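Ricin B-like lectin (Macrolepiota procera, PDB 4IZX) binds carbohydrates such as lactose as a fungal lectin of the ricin B-like beta-trefoil family. Local coordinates at residues A[96-110]-A[121-135]. Sequence-based numbering, arbitrary orientation.
Sequences AFRIFVPFTNYNLDL and PVQLWWTWEGLHQTW
Gln133 OE1 is gripped by three donors: Arg98 NH1, Asn107 ND2 and the backbone N of Trp128. Arg98 NH1 comes in on a lone pair at 3.0 Å from Gln133 OE1, whereas Asn107 ND2 drops onto the same oxygen from above the amide plane. With its oxygen so held, the amide of Gln133 directs NE2 to two acceptors, Trp126 O and, 2.9 Å from Gln133 NE2, the anti lone pair of Asp109 OD2. An amide suits this place because it both accepts and donates. Asn107 likewise does both: Thr127 OG1 lies 2.8 Å from Asn107 OD1, and Arg98 NH1 reaches that oxygen from the opposite face. Arg98 offers a planar group of donors to several carbonyl oxygens; its NH2 lies 2.8 Å from Trp128 O, Thr134 CG2 covers one guanidinium face, and Asp90 forms a salt bridge with NE. Asp109 supplies two acceptor oxygens, each taking an amide N-H; CG anti to the backbone N (chi1 176°) carries them to Gln133, His132 and Gln123, whose NE2 meets OD1 from above the carboxylate plane. Beside this network, strands 106-110 and 121-126 pair antiparallel within the beta-trefoil, and the edge of Trp126 meets the face of Tyr106. The buried Arg98, Asn107, Asp109 and Gln133 thus satisfy one another largely, their amides linking cation to anion and fixing the connection 127-134, with its short 3-10 turn, against strands 97-100 and 106-110.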
loop_
_atom_site.group_PDB
_atom_site.type_symbol
_atom_site.label_atom_id
_atom_site.label_comp_id
_atom_site.label_asym_id
_atom_site.label_seq_id
_atom_site.Cartn_x
_atom_site.Cartn_y
_atom_site.Cartn_z
ATOM N N ALA A 96 1.226 6.154 12.112
ATOM C CA ALA A 96 0.765 5.396 10.985
ATOM C C ALA A 96 0.180 6.292 9.912
ATOM O O ALA A 96 -0.066 7.472 10.141
ATOM C CB ALA A 96 -0.254 4.346 11.438
ATOM N N PHE A 97 -0.086 5.712 8.766
ATOM C CA PHE A 97 -0.509 6.383 7.570
ATOM C C PHE A 97 -1.729 5.712 6.945
ATOM O O PHE A 97 -1.974 4.512 7.110
ATOM C CB PHE A 97 0.623 6.334 6.505
ATOM C CG PHE A 97 1.861 7.077 6.913
ATOM C CD1 PHE A 97 2.030 8.403 6.594
ATOM C CD2 PHE A 97 2.876 6.445 7.589
ATOM C CE1 PHE A 97 3.202 9.057 6.858
ATOM C CE2 PHE A 97 4.031 7.106 7.900
ATOM C CZ PHE A 97 4.197 8.409 7.521
ATOM N N ARG A 98 -2.438 6.509 6.159
ATOM C CA ARG A 98 -3.436 6.055 5.224
ATOM C C ARG A 98 -3.024 6.470 3.821
ATOM O O ARG A 98 -2.418 7.527 3.619
ATOM C CB ARG A 98 -4.814 6.644 5.566
ATOM C CG ARG A 98 -5.344 6.078 6.877
ATOM C CD ARG A 98 -6.588 6.796 7.333
ATOM N NE ARG A 98 -7.102 6.230 8.561
ATOM C CZ ARG A 98 -7.967 5.240 8.642
ATOM N NH1 ARG A 98 -8.502 4.740 7.552
ATOM N NH2 ARG A 98 -8.322 4.765 9.829
ATOM N N ILE A 99 -3.379 5.645 2.837
ATOM C CA ILE A 99 -2.968 5.824 1.454
ATOM C C ILE A 99 -4.247 5.872 0.629
ATOM O O ILE A 99 -4.993 4.879 0.576
ATOM C CB ILE A 99 -2.018 4.703 1.022
ATOM C CG1 ILE A 99 -0.755 4.660 1.923
ATOM C CG2 ILE A 99 -1.629 4.870 -0.444
ATOM C CD1 ILE A 99 0.157 3.470 1.677
ATOM N N PHE A 100 -4.539 7.035 0.088
ATOM C CA PHE A 100 -5.816 7.354 -0.579
ATOM C C PHE A 100 -5.626 7.484 -2.073
ATOM O O PHE A 100 -4.691 8.088 -2.563
ATOM C CB PHE A 100 -6.367 8.691 -0.088
ATOM C CG PHE A 100 -6.948 8.683 1.292
ATOM C CD1 PHE A 100 -6.166 8.892 2.397
ATOM C CD2 PHE A 100 -8.309 8.546 1.458
ATOM C CE1 PHE A 100 -6.734 8.943 3.658
ATOM C CE2 PHE A 100 -8.880 8.553 2.703
ATOM C CZ PHE A 100 -8.107 8.795 3.797
ATOM N N VAL A 101 -6.649 7.072 -2.832
ATOM C CA VAL A 101 -6.767 7.559 -4.219
ATOM C C VAL A 101 -7.022 9.070 -4.111
ATOM O O VAL A 101 -7.920 9.504 -3.371
ATOM C CB VAL A 101 -7.896 6.868 -5.007
ATOM C CG1 VAL A 101 -8.019 7.439 -6.415
ATOM C CG2 VAL A 101 -7.674 5.347 -5.045
ATOM N N PRO A 102 -6.246 9.876 -4.848
ATOM C CA PRO A 102 -6.345 11.317 -4.659
ATOM C C PRO A 102 -7.728 11.850 -4.810
ATOM O O PRO A 102 -8.445 11.473 -5.749
ATOM C CB PRO A 102 -5.425 11.872 -5.740
ATOM C CG PRO A 102 -4.361 10.828 -5.847
ATOM C CD PRO A 102 -5.131 9.539 -5.757
ATOM N N PHE A 103 -8.113 12.702 -3.847
ATOM C CA PHE A 103 -9.378 13.446 -3.875
ATOM C C PHE A 103 -10.594 12.542 -3.751
ATOM O O PHE A 103 -11.705 12.926 -4.067
ATOM C CB PHE A 103 -9.451 14.303 -5.123
ATOM C CG PHE A 103 -8.267 15.237 -5.284
ATOM C CD1 PHE A 103 -8.027 16.253 -4.370
ATOM C CD2 PHE A 103 -7.387 15.051 -6.306
ATOM C CE1 PHE A 103 -6.927 17.091 -4.506
ATOM C CE2 PHE A 103 -6.321 15.897 -6.483
ATOM C CZ PHE A 103 -6.072 16.902 -5.575
ATOM N N THR A 104 -10.388 11.357 -3.184
ATOM C CA THR A 104 -11.474 10.455 -2.860
ATOM C C THR A 104 -11.376 10.093 -1.385
ATOM O O THR A 104 -10.343 10.322 -0.724
ATOM C CB THR A 104 -11.423 9.142 -3.659
ATOM O OG1 THR A 104 -10.452 8.249 -3.108
ATOM C CG2 THR A 104 -11.135 9.403 -5.147
ATOM N N ASN A 105 -12.413 9.397 -0.912
ATOM C CA ASN A 105 -12.420 8.834 0.419
ATOM C C ASN A 105 -12.054 7.348 0.419
ATOM O O ASN A 105 -12.281 6.672 1.422
ATOM C CB ASN A 105 -13.814 9.002 1.028
ATOM C CG ASN A 105 -14.119 10.432 1.378
ATOM O OD1 ASN A 105 -13.331 11.103 2.051
ATOM N ND2 ASN A 105 -15.291 10.889 0.981
ATOM N N TYR A 106 -11.479 6.840 -0.674
ATOM C CA TYR A 106 -11.050 5.444 -0.747
ATOM C C TYR A 106 -9.604 5.306 -0.400
ATOM O O TYR A 106 -8.722 5.957 -0.972
ATOM C CB TYR A 106 -11.275 4.905 -2.165
ATOM C CG TYR A 106 -12.733 4.827 -2.557
ATOM C CD1 TYR A 106 -13.569 3.894 -1.969
ATOM C CD2 TYR A 106 -13.224 5.661 -3.517
ATOM C CE1 TYR A 106 -14.906 3.855 -2.263
ATOM C CE2 TYR A 106 -14.549 5.600 -3.872
ATOM C CZ TYR A 106 -15.378 4.713 -3.218
ATOM O OH TYR A 106 -16.693 4.656 -3.591
ATOM N N ASN A 107 -9.328 4.473 0.613
ATOM C CA ASN A 107 -7.967 4.205 1.072
ATOM C C ASN A 107 -7.649 2.727 1.087
ATOM O O ASN A 107 -8.540 1.864 1.129
ATOM C CB ASN A 107 -7.618 4.928 2.380
ATOM C CG ASN A 107 -8.427 4.571 3.612
ATOM O OD1 ASN A 107 -8.259 5.266 4.652
ATOM N ND2 ASN A 107 -9.221 3.529 3.609
ATOM N N LEU A 108 -6.355 2.416 1.108
ATOM C CA LEU A 108 -5.914 1.040 1.163
ATOM C C LEU A 108 -6.425 0.355 2.399
ATOM O O LEU A 108 -6.352 0.873 3.507
ATOM C CB LEU A 108 -4.367 0.969 1.149
ATOM C CG LEU A 108 -3.745 0.823 -0.232
ATOM C CD1 LEU A 108 -4.073 1.985 -1.142
ATOM C CD2 LEU A 108 -2.246 0.690 -0.096
ATOM N N ASP A 109 -6.854 -0.899 2.221
ATOM C CA ASP A 109 -7.557 -1.701 3.217
ATOM C C ASP A 109 -7.059 -3.140 3.009
ATOM O O ASP A 109 -7.185 -3.701 1.923
ATOM C CB ASP A 109 -9.076 -1.511 2.937
ATOM C CG ASP A 109 -9.991 -2.341 3.803
ATOM O OD1 ASP A 109 -9.902 -3.597 3.746
ATOM O OD2 ASP A 109 -10.813 -1.737 4.530
ATOM N N LEU A 110 -6.489 -3.720 4.057
ATOM C CA LEU A 110 -6.129 -5.133 4.024
ATOM C C LEU A 110 -7.413 -5.914 4.249
ATOM O O LEU A 110 -8.073 -5.767 5.282
ATOM C CB LEU A 110 -5.072 -5.459 5.083
ATOM C CG LEU A 110 -4.606 -6.931 5.101
ATOM C CD1 LEU A 110 -3.993 -7.348 3.767
ATOM C CD2 LEU A 110 -3.641 -7.157 6.244
ATOM N N PRO A 121 -5.788 -10.284 -0.080
ATOM C CA PRO A 121 -5.667 -9.151 -1.014
ATOM C C PRO A 121 -5.712 -7.804 -0.301
ATOM O O PRO A 121 -6.418 -7.619 0.702
ATOM C CB PRO A 121 -6.908 -9.313 -1.891
ATOM C CG PRO A 121 -7.210 -10.769 -1.866
ATOM C CD PRO A 121 -6.857 -11.227 -0.472
ATOM N N VAL A 122 -4.949 -6.860 -0.832
ATOM C CA VAL A 122 -5.074 -5.465 -0.470
ATOM C C VAL A 122 -6.038 -4.805 -1.474
ATOM O O VAL A 122 -5.915 -5.011 -2.686
ATOM C CB VAL A 122 -3.718 -4.737 -0.479
ATOM C CG1 VAL A 122 -3.868 -3.276 -0.053
ATOM C CG2 VAL A 122 -2.715 -5.462 0.398
ATOM N N GLN A 123 -7.002 -4.047 -0.946
ATOM C CA GLN A 123 -8.092 -3.477 -1.683
ATOM C C GLN A 123 -8.266 -1.999 -1.337
ATOM O O GLN A 123 -7.639 -1.498 -0.393
ATOM C CB GLN A 123 -9.384 -4.254 -1.466
ATOM C CG GLN A 123 -9.900 -4.062 -0.060
ATOM C CD GLN A 123 -11.078 -4.932 0.327
ATOM O OE1 GLN A 123 -11.714 -5.568 -0.527
ATOM N NE2 GLN A 123 -11.423 -4.910 1.615
ATOM N N LEU A 124 -9.149 -1.316 -2.047
ATOM C CA LEU A 124 -9.693 -0.047 -1.614
ATOM C C LEU A 124 -10.948 -0.255 -0.787
ATOM O O LEU A 124 -11.732 -1.166 -1.045
ATOM C CB LEU A 124 -10.071 0.865 -2.778
ATOM C CG LEU A 124 -8.910 1.252 -3.695
ATOM C CD1 LEU A 124 -9.441 2.118 -4.831
ATOM C CD2 LEU A 124 -7.791 1.925 -2.948
ATOM N N TRP A 125 -11.173 0.634 0.164
ATOM C CA TRP A 125 -12.450 0.706 0.860
ATOM C C TRP A 125 -12.634 2.121 1.359
ATOM O O TRP A 125 -11.650 2.835 1.662
ATOM C CB TRP A 125 -12.511 -0.281 2.029
ATOM C CG TRP A 125 -13.921 -0.631 2.464
ATOM C CD1 TRP A 125 -14.717 0.042 3.344
ATOM C CD2 TRP A 125 -14.705 -1.702 1.940
ATOM N NE1 TRP A 125 -15.953 -0.538 3.385
ATOM C CE2 TRP A 125 -15.985 -1.595 2.520
ATOM C CE3 TRP A 125 -14.442 -2.736 1.045
ATOM C CZ2 TRP A 125 -16.995 -2.505 2.257
ATOM C CZ3 TRP A 125 -15.464 -3.654 0.781
ATOM C CH2 TRP A 125 -16.728 -3.521 1.380
ATOM N N TRP A 126 -13.890 2.548 1.495
ATOM C CA TRP A 126 -14.225 3.791 2.135
ATOM C C TRP A 126 -13.511 3.936 3.476
ATOM O O TRP A 126 -13.446 2.987 4.244
ATOM C CB TRP A 126 -15.759 3.795 2.401
ATOM C CG TRP A 126 -16.326 5.087 2.793
ATOM C CD1 TRP A 126 -16.586 5.553 4.041
ATOM C CD2 TRP A 126 -16.840 6.024 1.888
ATOM N NE1 TRP A 126 -17.209 6.788 3.957
ATOM C CE2 TRP A 126 -17.318 7.114 2.628
ATOM C CE3 TRP A 126 -16.891 6.065 0.505
ATOM C CZ2 TRP A 126 -17.927 8.203 2.019
ATOM C CZ3 TRP A 126 -17.429 7.165 -0.097
ATOM C CH2 TRP A 126 -17.928 8.227 0.654
ATOM N N THR A 127 -13.020 5.120 3.758
ATOM C CA THR A 127 -12.221 5.332 4.925
ATOM C C THR A 127 -13.049 5.307 6.225
ATOM O O THR A 127 -14.100 5.944 6.319
ATOM C CB THR A 127 -11.415 6.628 4.802
ATOM O OG1 THR A 127 -10.385 6.666 5.777
ATOM C CG2 THR A 127 -12.237 7.879 4.923
ATOM N N TRP A 128 -12.537 4.587 7.220
ATOM C CA TRP A 128 -13.126 4.579 8.558
ATOM C C TRP A 128 -12.060 4.118 9.517
ATOM O O TRP A 128 -10.915 3.820 9.126
ATOM C CB TRP A 128 -14.393 3.731 8.631
ATOM C CG TRP A 128 -14.200 2.253 8.422
ATOM C CD1 TRP A 128 -13.891 1.632 7.274
ATOM C CD2 TRP A 128 -14.328 1.239 9.411
ATOM N NE1 TRP A 128 -13.821 0.281 7.471
ATOM C CE2 TRP A 128 -14.074 0.018 8.785
ATOM C CE3 TRP A 128 -14.619 1.246 10.797
ATOM C CZ2 TRP A 128 -14.101 -1.191 9.479
ATOM C CZ3 TRP A 128 -14.627 0.037 11.469
ATOM C CH2 TRP A 128 -14.387 -1.161 10.810
ATOM N N GLU A 129 -12.379 4.038 10.807
ATOM C CA GLU A 129 -11.366 3.864 11.813
ATOM C C GLU A 129 -10.697 2.490 11.839
ATOM O O GLU A 129 -9.693 2.341 12.499
ATOM C CB GLU A 129 -11.933 4.219 13.197
ATOM C CG GLU A 129 -12.993 3.356 13.725
ATOM C CD GLU A 129 -13.824 4.084 14.778
ATOM O OE1 GLU A 129 -13.839 3.544 15.917
ATOM O OE2 GLU A 129 -14.510 5.150 14.472
ATOM N N GLY A 130 -11.257 1.507 11.131
ATOM C CA GLY A 130 -10.722 0.146 11.116
ATOM C C GLY A 130 -9.203 0.147 10.954
ATOM O O GLY A 130 -8.668 0.694 10.018
ATOM N N LEU A 131 -8.523 -0.530 11.854
ATOM C CA LEU A 131 -7.076 -0.454 11.938
ATOM C C LEU A 131 -6.390 -1.132 10.773
ATOM O O LEU A 131 -5.220 -0.844 10.493
ATOM C CB LEU A 131 -6.597 -1.068 13.234
ATOM C CG LEU A 131 -7.067 -0.333 14.461
ATOM C CD1 LEU A 131 -6.583 -1.095 15.652
ATOM C CD2 LEU A 131 -6.540 1.087 14.472
ATOM N N HIS A 132 -7.099 -2.029 10.093
ATOM C CA HIS A 132 -6.603 -2.664 8.887
ATOM C C HIS A 132 -6.486 -1.726 7.709
ATOM O O HIS A 132 -5.984 -2.145 6.671
ATOM C CB HIS A 132 -7.489 -3.860 8.568
ATOM C CG HIS A 132 -8.914 -3.492 8.380
ATOM N ND1 HIS A 132 -9.740 -3.195 9.426
ATOM C CD2 HIS A 132 -9.643 -3.353 7.254
ATOM C CE1 HIS A 132 -10.928 -2.895 8.945
ATOM N NE2 HIS A 132 -10.890 -2.950 7.627
ATOM N N GLN A 133 -6.921 -0.470 7.888
ATOM C CA GLN A 133 -6.705 0.592 6.908
ATOM C C GLN A 133 -5.529 1.496 7.220
ATOM O O GLN A 133 -5.349 2.526 6.567
ATOM C CB GLN A 133 -7.962 1.453 6.767
ATOM C CG GLN A 133 -9.207 0.670 6.421
ATOM C CD GLN A 133 -10.316 1.578 5.965
ATOM O OE1 GLN A 133 -10.355 2.782 6.266
ATOM N NE2 GLN A 133 -11.227 1.028 5.180
ATOM N N THR A 134 -4.729 1.149 8.234
ATOM C CA THR A 134 -3.618 1.983 8.646
ATOM C C THR A 134 -2.315 1.188 8.556
ATOM O O THR A 134 -2.302 -0.046 8.747
ATOM C CB THR A 134 -3.826 2.542 10.061
ATOM O OG1 THR A 134 -3.777 1.515 11.062
ATOM C CG2 THR A 134 -5.136 3.297 10.182
ATOM N N TRP A 135 -1.237 1.909 8.268
ATOM C CA TRP A 135 -0.005 1.289 7.797
ATOM C C TRP A 135 1.174 2.059 8.352
ATOM O O TRP A 135 1.182 3.284 8.353
ATOM C CB TRP A 135 0.072 1.334 6.253
ATOM C CG TRP A 135 -1.152 0.799 5.536
ATOM C CD1 TRP A 135 -2.278 1.480 5.265
ATOM C CD2 TRP A 135 -1.356 -0.525 5.079
ATOM N NE1 TRP A 135 -3.185 0.661 4.651
ATOM C CE2 TRP A 135 -2.627 -0.569 4.503
ATOM C CE3 TRP A 135 -0.556 -1.674 5.031
ATOM C CZ2 TRP A 135 -3.123 -1.713 3.881
ATOM C CZ3 TRP A 135 -1.071 -2.818 4.439
ATOM C CH2 TRP A 135 -2.321 -2.818 3.853
HETATM O O HOH W 1 -5.001 3.332 3.947
HETATM O O HOH W 2 -13.033 -2.085 5.974
#